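Local coordinates for protein-glutamine gamma-glutamyltransferase 2 (Pagrus major, PDB 1G0D) that catalyses acyl transfer from peptide-bound glutamine to primary amines such as protein lysines, cross-linking or aminating proteins, probably in a calcium-dependent manner, at residues Q87-Q90 / D91-L94; M185-C188 / F189-L192; E342-P345 / E346-G350; V663-S667 / D668-D672. All coordinates share one frame; numbering follows the deposited sequence.

Contact 1: Q87-Q90 / D91-L94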
loop_
_atom_site.group_PDB
_atom_site.type_symbol
_atom_site.label_atom_id
_atom_site.label_comp_id
_atom_site.label_asym_id
_atom_site.label_seq_id
_atom_site.Cartn_x
_atom_site.Cartn_y
_atom_site.Cartn_z
ATOM N N GLN A 87 22.070 31.304 -23.296
ATOM C CA GLN A 87 21.954 32.737 -23.539
ATOM C C GLN A 87 22.632 33.554 -22.474
ATOM O O GLN A 87 22.655 33.190 -21.308
ATOM C CB GLN A 87 20.519 33.202 -23.712
ATOM C CG GLN A 87 19.581 33.023 -22.589
ATOM C CD GLN A 87 18.143 33.225 -23.074
ATOM O OE1 GLN A 87 17.690 34.369 -23.229
ATOM N NE2 GLN A 87 17.426 32.117 -23.340
ATOM N N GLY A 88 23.218 34.666 -22.878
ATOM C CA GLY A 88 23.915 35.473 -21.915
ATOM C C GLY A 88 23.019 36.414 -21.163
ATOM O O GLY A 88 22.089 36.975 -21.721
ATOM N N ALA A 89 23.288 36.553 -19.883
ATOM C CA ALA A 89 22.524 37.448 -19.056
ATOM C C ALA A 89 23.449 38.629 -18.865
ATOM O O ALA A 89 23.555 39.555 -19.719
ATOM C CB ALA A 89 22.266 36.834 -17.777
ATOM N N GLN A 90 24.152 38.644 -17.760
ATOM C CA GLN A 90 25.035 39.780 -17.620
ATOM C C GLN A 90 26.425 39.203 -17.595
ATOM O O GLN A 90 27.062 39.004 -18.646
ATOM C CB GLN A 90 24.733 40.564 -16.372
ATOM C CG GLN A 90 23.601 41.550 -16.537
ATOM C CD GLN A 90 23.563 42.195 -17.899
ATOM O OE1 GLN A 90 24.474 42.940 -18.283
ATOM N NE2 GLN A 90 22.521 41.918 -18.646
ATOM N N ASP A 91 26.902 38.914 -16.395
ATOM C CA ASP A 91 28.212 38.333 -16.244
ATOM C C ASP A 91 28.092 36.819 -16.054
ATOM O O ASP A 91 29.048 36.161 -15.644
ATOM C CB ASP A 91 29.001 39.016 -15.101
ATOM C CG ASP A 91 28.168 39.254 -13.845
ATOM O OD1 ASP A 91 26.904 39.159 -13.908
ATOM O OD2 ASP A 91 28.796 39.542 -12.790
ATOM N N GLU A 92 26.912 36.275 -16.366
ATOM C CA GLU A 92 26.657 34.839 -16.301
ATOM C C GLU A 92 25.956 34.282 -17.563
ATOM O O GLU A 92 25.358 35.017 -18.340
ATOM C CB GLU A 92 25.859 34.514 -15.046
ATOM C CG GLU A 92 24.654 35.357 -14.781
ATOM C CD GLU A 92 24.355 35.457 -13.286
ATOM O OE1 GLU A 92 23.603 34.628 -12.735
ATOM O OE2 GLU A 92 24.885 36.382 -12.647
ATOM N N ILE A 93 26.078 32.984 -17.801
ATOM C CA ILE A 93 25.432 32.375 -18.963
ATOM C C ILE A 93 24.252 31.500 -18.467
ATOM O O ILE A 93 24.433 30.616 -17.641
ATOM C CB ILE A 93 26.427 31.496 -19.752
ATOM C CG1 ILE A 93 27.580 32.335 -20.240
ATOM C CG2 ILE A 93 25.773 30.913 -20.973
ATOM C CD1 ILE A 93 28.633 31.534 -20.993
ATOM N N LEU A 94 23.055 31.788 -18.974
ATOM C CA LEU A 94 21.823 31.067 -18.625
ATOM C C LEU A 94 21.741 29.850 -19.535
ATOM O O LEU A 94 21.657 29.976 -20.759
ATOM C CB LEU A 94 20.604 31.955 -18.859
ATOM C CG LEU A 94 19.349 31.908 -17.954
ATOM C CD1 LEU A 94 18.242 31.667 -18.928
ATOM C CD2 LEU A 94 19.316 30.845 -16.828
HETATM O O HOH W 1 18.934 29.682 -21.656
#
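Q87 and L94 lie side by side on one face of an antiparallel ladder, their side chains pointing the same way. Between the side chains, Q87 CG comes nearest to L94 CB, at 4.0 Å, and L94 CD1 also leans on that CG at 4.1 Å. Q87 reaches this place with CG between its backbone N and carbonyl carbon (chi1 62°), the crowded position, and then runs out nearly straight, so CG rests beside L94 while the amide runs on past it, where NE2 is hydrogen-bonded to N85 OD1. A water close to L94 O is a second, weak partner of that amide nitrogen.

The backbones of Q87 and L94 form a hydrogen-bonded pair: Q87 N gives to L94 O at 2.9 Å, and L94 N returns a bond to Q87 O at 2.8 Å. G88 and I93 follow as a non-hydrogen-bonded pair. Here I93 turns to the other face, where it packs on L44 of the neighbouring strand 40-46. One more bond, from A89 N to E92 O at 3.0 Å, ties the chain across the turn beyond the last bridge. The methyl of A89 is 3.6 Å from E92 O and only loosely beside E92 CG, at 4.1 Å; the E92 side chain also rests on T43.

Q90 and D91 make the bend itself, on an exposed surface that also meets a crystal neighbour, which may influence how the tip is set. The whole is a tight beta hairpin joining strands 83-88 and 92-98, at the edge of the four-stranded sheet in the N-terminal beta-sandwich domain of transglutaminases.

Contact 2: M185-C188 / F189-L192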
loop_
_atom_site.group_PDB
_atom_site.type_symbol
_atom_site.label_atom_id
_atom_site.label_comp_id
_atom_site.label_asym_id
_atom_site.label_seq_id
_atom_site.Cartn_x
_atom_site.Cartn_y
_atom_site.Cartn_z
ATOM N N MET A 185 13.888 10.209 -0.906
ATOM C CA MET A 185 14.088 10.123 -2.337
ATOM C C MET A 185 15.391 9.371 -2.593
ATOM O O MET A 185 15.480 8.518 -3.473
ATOM C CB MET A 185 14.178 11.519 -2.952
ATOM C CG MET A 185 14.552 11.511 -4.428
ATOM S SD MET A 185 15.111 13.079 -5.066
ATOM C CE MET A 185 16.741 13.213 -4.239
ATOM N N ASP A 186 16.409 9.688 -1.821
ATOM C CA ASP A 186 17.692 9.042 -1.995
ATOM C C ASP A 186 17.636 7.544 -1.756
ATOM O O ASP A 186 18.338 6.777 -2.444
ATOM C CB ASP A 186 18.674 9.669 -1.055
ATOM C CG ASP A 186 18.798 11.124 -1.276
ATOM O OD1 ASP A 186 19.834 11.489 -1.848
ATOM O OD2 ASP A 186 17.877 11.892 -0.890
ATOM N N ILE A 187 16.826 7.137 -0.774
ATOM C CA ILE A 187 16.653 5.721 -0.450
ATOM C C ILE A 187 15.844 5.025 -1.552
ATOM O O ILE A 187 16.020 3.834 -1.814
ATOM C CB ILE A 187 15.883 5.503 0.862
ATOM C CG1 ILE A 187 16.646 6.080 2.056
ATOM C CG2 ILE A 187 15.716 4.039 1.083
ATOM C CD1 ILE A 187 15.793 6.372 3.273
ATOM N N CYS A 188 14.932 5.755 -2.187
ATOM C CA CYS A 188 14.145 5.163 -3.245
ATOM C C CYS A 188 15.089 4.715 -4.350
ATOM O O CYS A 188 14.958 3.589 -4.795
ATOM C CB CYS A 188 13.110 6.150 -3.760
ATOM S SG CYS A 188 11.724 6.341 -2.646
ATOM N N PHE A 189 16.038 5.562 -4.777
ATOM C CA PHE A 189 17.031 5.191 -5.815
ATOM C C PHE A 189 17.987 4.114 -5.311
ATOM O O PHE A 189 18.602 3.422 -6.103
ATOM C CB PHE A 189 17.867 6.397 -6.280
ATOM C CG PHE A 189 17.133 7.316 -7.227
ATOM C CD1 PHE A 189 16.765 8.600 -6.827
ATOM C CD2 PHE A 189 16.709 6.861 -8.471
ATOM C CE1 PHE A 189 15.973 9.410 -7.646
ATOM C CE2 PHE A 189 15.918 7.664 -9.298
ATOM C CZ PHE A 189 15.543 8.940 -8.886
ATOM N N GLU A 190 18.100 3.975 -3.991
ATOM C CA GLU A 190 18.951 2.953 -3.374
ATOM C C GLU A 190 18.283 1.575 -3.510
ATOM O O GLU A 190 18.931 0.538 -3.663
ATOM C CB GLU A 190 19.134 3.279 -1.897
ATOM C CG GLU A 190 20.363 2.645 -1.312
ATOM C CD GLU A 190 20.487 2.810 0.190
ATOM O OE1 GLU A 190 21.449 2.231 0.722
ATOM O OE2 GLU A 190 19.655 3.489 0.843
ATOM N N VAL A 191 16.962 1.563 -3.417
ATOM C CA VAL A 191 16.213 0.331 -3.574
ATOM C C VAL A 191 16.408 -0.124 -5.028
ATOM O O VAL A 191 16.517 -1.307 -5.312
ATOM C CB VAL A 191 14.695 0.565 -3.326
ATOM C CG1 VAL A 191 13.912 -0.704 -3.626
ATOM C CG2 VAL A 191 14.461 0.996 -1.881
ATOM N N LEU A 192 16.478 0.826 -5.955
ATOM C CA LEU A 192 16.635 0.466 -7.357
ATOM C C LEU A 192 18.068 -0.010 -7.577
ATOM O O LEU A 192 18.331 -0.877 -8.421
ATOM C CB LEU A 192 16.329 1.686 -8.250
ATOM C CG LEU A 192 14.874 2.072 -8.641
ATOM C CD1 LEU A 192 14.848 3.365 -9.462
ATOM C CD2 LEU A 192 14.229 0.931 -9.439
#
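M185 and F189, one turn apart on the alpha-helix 184-193, cross obliquely in the catalytic core domain. M185 CG comes to 4.1 Å from F189 CE1, so the methionine meets the ring with its methylene. Its CG stands anti to the backbone N (chi1 173°), which carries it along the helix toward the phenylalanine one turn on. F189 instead has its ring beside its own backbone N, and CD1 lies 3.6 Å from M185 O. That carbonyl also receives F189 N at 3.3 Å in a fairly straight bond, so the backbone and the aromatic ring of one residue both close on the same oxygen.

On another side of the helix I187 and E190 meet at a slant. The glutamate is extended, and its OE2 comes to 4.0 Å from I187 CG2. The hydrogen bond of OE2 is made to S260 OG, outside the helix, which gives this acid oxygen a polar partner while it also lies close to the isoleucine.

Several neighbours enclose this short helix. C188 faces helix 272-286, which begins with the active-site cysteine C272; I187 and V191 meet W259 of helix 253-261; and L192 packs on helix 212-223. D186, by contrast, sends its carboxylate to a salt bridge with R31.

The isoleucine and valine pair, I187 and V191, is looser, their CG2 methyls being 4.4 Å apart. Closer is the same valine methyl to the backbone: V191 CG2 sits 3.2 Å from I187 O, the oxygen that accepts V191 N at 2.9 Å.

Contact 3: E342-P345 / E346-G350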
loop_
_atom_site.group_PDB
_atom_site.type_symbol
_atom_site.label_atom_id
_atom_site.label_comp_id
_atom_site.label_asym_id
_atom_site.label_seq_id
_atom_site.Cartn_x
_atom_site.Cartn_y
_atom_site.Cartn_z
ATOM N N GLU A 342 2.779 0.668 -23.410
ATOM C CA GLU A 342 3.183 0.544 -24.779
ATOM C C GLU A 342 3.705 -0.861 -25.066
ATOM O O GLU A 342 3.880 -1.254 -26.216
ATOM C CB GLU A 342 4.225 1.600 -25.057
ATOM C CG GLU A 342 3.653 2.976 -24.930
ATOM C CD GLU A 342 4.452 3.995 -25.703
ATOM O OE1 GLU A 342 4.224 5.203 -25.470
ATOM O OE2 GLU A 342 5.310 3.592 -26.530
ATOM N N ASP A 343 3.942 -1.636 -24.017
ATOM C CA ASP A 343 4.424 -2.998 -24.210
ATOM C C ASP A 343 3.301 -4.009 -24.496
ATOM O O ASP A 343 3.573 -5.190 -24.662
ATOM C CB ASP A 343 5.235 -3.450 -22.982
ATOM C CG ASP A 343 4.427 -3.445 -21.696
ATOM O OD1 ASP A 343 3.616 -2.522 -21.505
ATOM O OD2 ASP A 343 4.614 -4.362 -20.869
ATOM N N LEU A 344 2.057 -3.548 -24.563
ATOM C CA LEU A 344 0.932 -4.436 -24.801
ATOM C C LEU A 344 -0.065 -3.837 -25.782
ATOM O O LEU A 344 -0.013 -2.657 -26.108
ATOM C CB LEU A 344 0.158 -4.727 -23.505
ATOM C CG LEU A 344 0.724 -4.725 -22.087
ATOM C CD1 LEU A 344 -0.418 -4.583 -21.082
ATOM C CD2 LEU A 344 1.499 -5.990 -21.832
ATOM N N PRO A 345 -1.001 -4.654 -26.268
ATOM C CA PRO A 345 -2.008 -4.170 -27.202
ATOM C C PRO A 345 -2.732 -2.915 -26.721
ATOM O O PRO A 345 -2.682 -2.554 -25.538
ATOM C CB PRO A 345 -2.959 -5.352 -27.320
ATOM C CG PRO A 345 -2.095 -6.494 -27.116
ATOM C CD PRO A 345 -1.153 -6.094 -26.037
ATOM N N GLU A 346 -3.399 -2.263 -27.677
ATOM C CA GLU A 346 -4.179 -1.054 -27.464
ATOM C C GLU A 346 -5.200 -1.345 -26.399
ATOM O O GLU A 346 -5.824 -2.390 -26.440
ATOM C CB GLU A 346 -4.930 -0.700 -28.756
ATOM C CG GLU A 346 -5.109 0.792 -29.033
ATOM C CD GLU A 346 -4.076 1.346 -30.046
ATOM O OE1 GLU A 346 -2.908 1.619 -29.648
ATOM O OE2 GLU A 346 -4.436 1.510 -31.243
ATOM N N GLY A 347 -5.370 -0.451 -25.433
ATOM C CA GLY A 347 -6.413 -0.670 -24.445
ATOM C C GLY A 347 -6.077 -0.980 -23.015
ATOM O O GLY A 347 -6.956 -0.961 -22.167
ATOM N N ASN A 348 -4.808 -1.238 -22.733
ATOM C CA ASN A 348 -4.422 -1.592 -21.391
ATOM C C ASN A 348 -3.774 -0.456 -20.634
ATOM O O ASN A 348 -3.128 -0.658 -19.609
ATOM C CB ASN A 348 -3.504 -2.792 -21.471
ATOM C CG ASN A 348 -4.151 -3.947 -22.215
ATOM O OD1 ASN A 348 -5.061 -4.603 -21.698
ATOM N ND2 ASN A 348 -3.694 -4.195 -23.439
ATOM N N ASP A 349 -3.980 0.754 -21.125
ATOM C CA ASP A 349 -3.390 1.945 -20.520
ATOM C C ASP A 349 -4.117 2.322 -19.260
ATOM O O ASP A 349 -5.259 1.983 -19.096
ATOM C CB ASP A 349 -3.537 3.121 -21.465
ATOM C CG ASP A 349 -2.536 3.131 -22.581
ATOM O OD1 ASP A 349 -2.532 4.168 -23.267
ATOM O OD2 ASP A 349 -1.774 2.159 -22.791
ATOM N N GLY A 350 -3.493 3.077 -18.385
ATOM C CA GLY A 350 -4.234 3.471 -17.210
ATOM C C GLY A 350 -3.676 2.792 -16.000
ATOM O O GLY A 350 -2.475 2.493 -15.964
#
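The amide of N348 reaches back across a tight turn to the carbonyl of P345, giving a hydrogen bond from ND2 to P345 O of 2.9 Å. The bond is bent, with an N-H...O angle of 135°, and the donor comes from above the carbonyl plane, 49° out of it, not on a lone pair.

The packed side is where L344 meets N348. L344 crosses N348 at about a right angle, with its CD1 methyl 3.6 Å from N348 CB and 4.0 Å from N348 CG, while L344 CB lies 3.9 Å from ND2. N348 holds CG beside its backbone N (chi1 -56°), a setting that folds the amide inward between the leucine and the proline carbonyl. Both L344 and N348 also touch P372 of strand 368-372, so this side is closed against the body of the domain.

The other side is open. P345 to N348 form a type II beta turn, and P345 and E346, in the first half of the turn, are exposed, the glutamate touching the proline only through its CB. G347 has a positive phi, where a CB would run into the carbonyl O of E346. With an alanine in place of N348, P345 O would probably lose its side-chain donor, and L344 CD1 would keep the CB but lose the amide carbon it lies against.

The turn lies in the loop linking strand 329-339, which carries H332, to strand 350-355, which carries D355. Its chemistry is that of a backbone oxygen held by using one N-H of a buried amide, which suggests that the side chain helps hold the turn's shape, while the exposed E346 lies on the solvent side.

Contact 4: V663-S667 / D668-D672; sequences VDFDS and DRLKD
S667 and L670 meet across the bend of a beta hairpin in the C-terminal immunoglobulin-like domain, between strands 659-666 and 673-682. The serine OG, set between its backbone N and carbonyl carbon (chi1 60°), accepts a hydrogen bond from L670 N at 2.7 Å. S667 N makes a weak bond to L670 O. Beside these bonds F665 CE2 lies 4.2 Å from L670 CB, and L615 covers S667, F665 and L670 alike.

K671 reaches across D666 to form a salt bridge, its chain turning about the CG-CD and CD-CE bonds to do so. NZ lies 3.0 Å from D666 OD2, which receives it on its syn lone pair. Y247 OH, part of the catalytic core, bonds to both D666 OD2 and K671 NZ, so the pair lies at the join between two domains; D672, paired with R171, adds to it. Were K671 a methionine, the D666 carboxylate would probably be left without its counter-charge in this turn, and a donor to the S667 carbonyl would be lost. That donor is the same ammonium group: K671 NZ lies 3.2 Å from S667 O.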
loop_
_atom_site.group_PDB
_atom_site.type_symbol
_atom_site.label_atom_id
_atom_site.label_comp_id
_atom_site.label_asym_id
_atom_site.label_seq_id
_atom_site.Cartn_x
_atom_site.Cartn_y
_atom_site.Cartn_z
ATOM N N VAL A 663 -0.663 8.353 15.645
ATOM C CA VAL A 663 -0.206 7.741 16.868
ATOM C C VAL A 663 -0.654 6.285 17.039
ATOM O O VAL A 663 -1.797 5.896 16.735
ATOM C CB VAL A 663 -0.668 8.579 18.089
ATOM C CG1 VAL A 663 -0.149 7.974 19.363
ATOM C CG2 VAL A 663 -0.160 9.994 17.955
ATOM N N ASP A 664 0.302 5.494 17.518
ATOM C CA ASP A 664 0.126 4.094 17.818
ATOM C C ASP A 664 0.428 3.799 19.309
ATOM O O ASP A 664 1.330 4.383 19.909
ATOM C CB ASP A 664 1.065 3.277 16.941
ATOM C CG ASP A 664 1.136 1.833 17.368
ATOM O OD1 ASP A 664 0.230 1.048 16.992
ATOM O OD2 ASP A 664 2.093 1.481 18.095
ATOM N N PHE A 665 -0.349 2.905 19.909
ATOM C CA PHE A 665 -0.118 2.482 21.299
ATOM C C PHE A 665 -0.093 0.958 21.417
ATOM O O PHE A 665 -1.027 0.264 20.974
ATOM C CB PHE A 665 -1.191 3.025 22.272
ATOM C CG PHE A 665 -1.092 2.445 23.680
ATOM C CD1 PHE A 665 -0.223 2.995 24.629
ATOM C CD2 PHE A 665 -1.819 1.307 24.034
ATOM C CE1 PHE A 665 -0.079 2.405 25.910
ATOM C CE2 PHE A 665 -1.677 0.725 25.301
ATOM C CZ PHE A 665 -0.807 1.271 26.234
ATOM N N ASP A 666 0.985 0.442 22.007
ATOM C CA ASP A 666 1.101 -0.996 22.237
ATOM C C ASP A 666 1.420 -1.315 23.696
ATOM O O ASP A 666 2.100 -0.551 24.399
ATOM C CB ASP A 666 2.153 -1.653 21.335
ATOM C CG ASP A 666 1.998 -3.178 21.283
ATOM O OD1 ASP A 666 3.034 -3.876 21.278
ATOM O OD2 ASP A 666 0.845 -3.677 21.249
ATOM N N SER A 667 0.923 -2.464 24.136
ATOM C CA SER A 667 1.116 -2.891 25.501
ATOM C C SER A 667 1.031 -4.390 25.435
ATOM O O SER A 667 0.665 -4.925 24.387
ATOM C CB SER A 667 -0.024 -2.360 26.353
ATOM O OG SER A 667 -1.246 -2.879 25.856
ATOM N N ASP A 668 1.347 -5.057 26.546
ATOM C CA ASP A 668 1.301 -6.524 26.614
ATOM C C ASP A 668 -0.088 -7.079 26.316
ATOM O O ASP A 668 -0.228 -7.969 25.481
ATOM C CB ASP A 668 1.759 -7.038 27.993
ATOM C CG ASP A 668 0.925 -6.488 29.137
ATOM O OD1 ASP A 668 1.064 -7.010 30.264
ATOM O OD2 ASP A 668 0.141 -5.538 28.923
ATOM N N ARG A 669 -1.103 -6.527 26.972
ATOM C CA ARG A 669 -2.463 -6.976 26.797
ATOM C C ARG A 669 -3.316 -6.159 25.830
ATOM O O ARG A 669 -4.362 -6.643 25.374
ATOM C CB ARG A 669 -3.139 -7.037 28.157
ATOM C CG ARG A 669 -2.318 -7.806 29.173
ATOM C CD ARG A 669 -2.446 -9.310 28.974
ATOM N NE ARG A 669 -3.471 -9.845 29.860
ATOM C CZ ARG A 669 -4.754 -9.963 29.523
ATOM N NH1 ARG A 669 -5.643 -10.462 30.394
ATOM N NH2 ARG A 669 -5.149 -9.593 28.301
ATOM N N LEU A 670 -2.904 -4.922 25.533
ATOM C CA LEU A 670 -3.648 -4.071 24.578
ATOM C C LEU A 670 -2.757 -3.736 23.409
ATOM O O LEU A 670 -1.756 -3.003 23.552
ATOM C CB LEU A 670 -4.100 -2.765 25.195
ATOM C CG LEU A 670 -5.590 -2.426 25.141
ATOM C CD1 LEU A 670 -5.743 -0.953 24.881
ATOM C CD2 LEU A 670 -6.311 -3.226 24.120
ATOM N N LYS A 671 -3.127 -4.283 22.253
ATOM C CA LYS A 671 -2.352 -4.067 21.057
ATOM C C LYS A 671 -3.251 -3.548 19.968
ATOM O O LYS A 671 -4.468 -3.784 20.017
ATOM C CB LYS A 671 -1.705 -5.387 20.594
ATOM C CG LYS A 671 -1.191 -6.302 21.698
ATOM C CD LYS A 671 -0.647 -7.619 21.151
ATOM C CE LYS A 671 0.788 -7.834 21.610
ATOM N NZ LYS A 671 1.534 -6.522 21.771
ATOM N N ASP A 672 -2.639 -2.851 18.993
ATOM C CA ASP A 672 -3.358 -2.327 17.838
ATOM C C ASP A 672 -4.240 -1.147 18.271
ATOM O O ASP A 672 -5.457 -1.133 18.075
ATOM C CB ASP A 672 -4.191 -3.487 17.236
ATOM C CG ASP A 672 -4.458 -3.346 15.744
ATOM O OD1 ASP A 672 -5.573 -3.718 15.311
ATOM O OD2 ASP A 672 -3.568 -2.886 15.006
#

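Along the chain the four contacts come strictly in series; none nests in or crosses another, and none touches another. Contact 1 closes a hairpin in the N-terminal domain, far from the chain's centre. Contact 2 closes no loop but spans consecutive turns of a helix in the catalytic core, its centre about 35 Å from that of contact 1. Contact 3 turns the chain between two strands of the core that carry catalytic residues. Contact 4 reverses the chain in the C-terminal domain, where it also meets the core, on the opposite side of the chain's centre from contact 3, their centres about 46 Å apart. Together they sample the N-terminal domain, the core and the C-terminal domain of a monomeric enzyme.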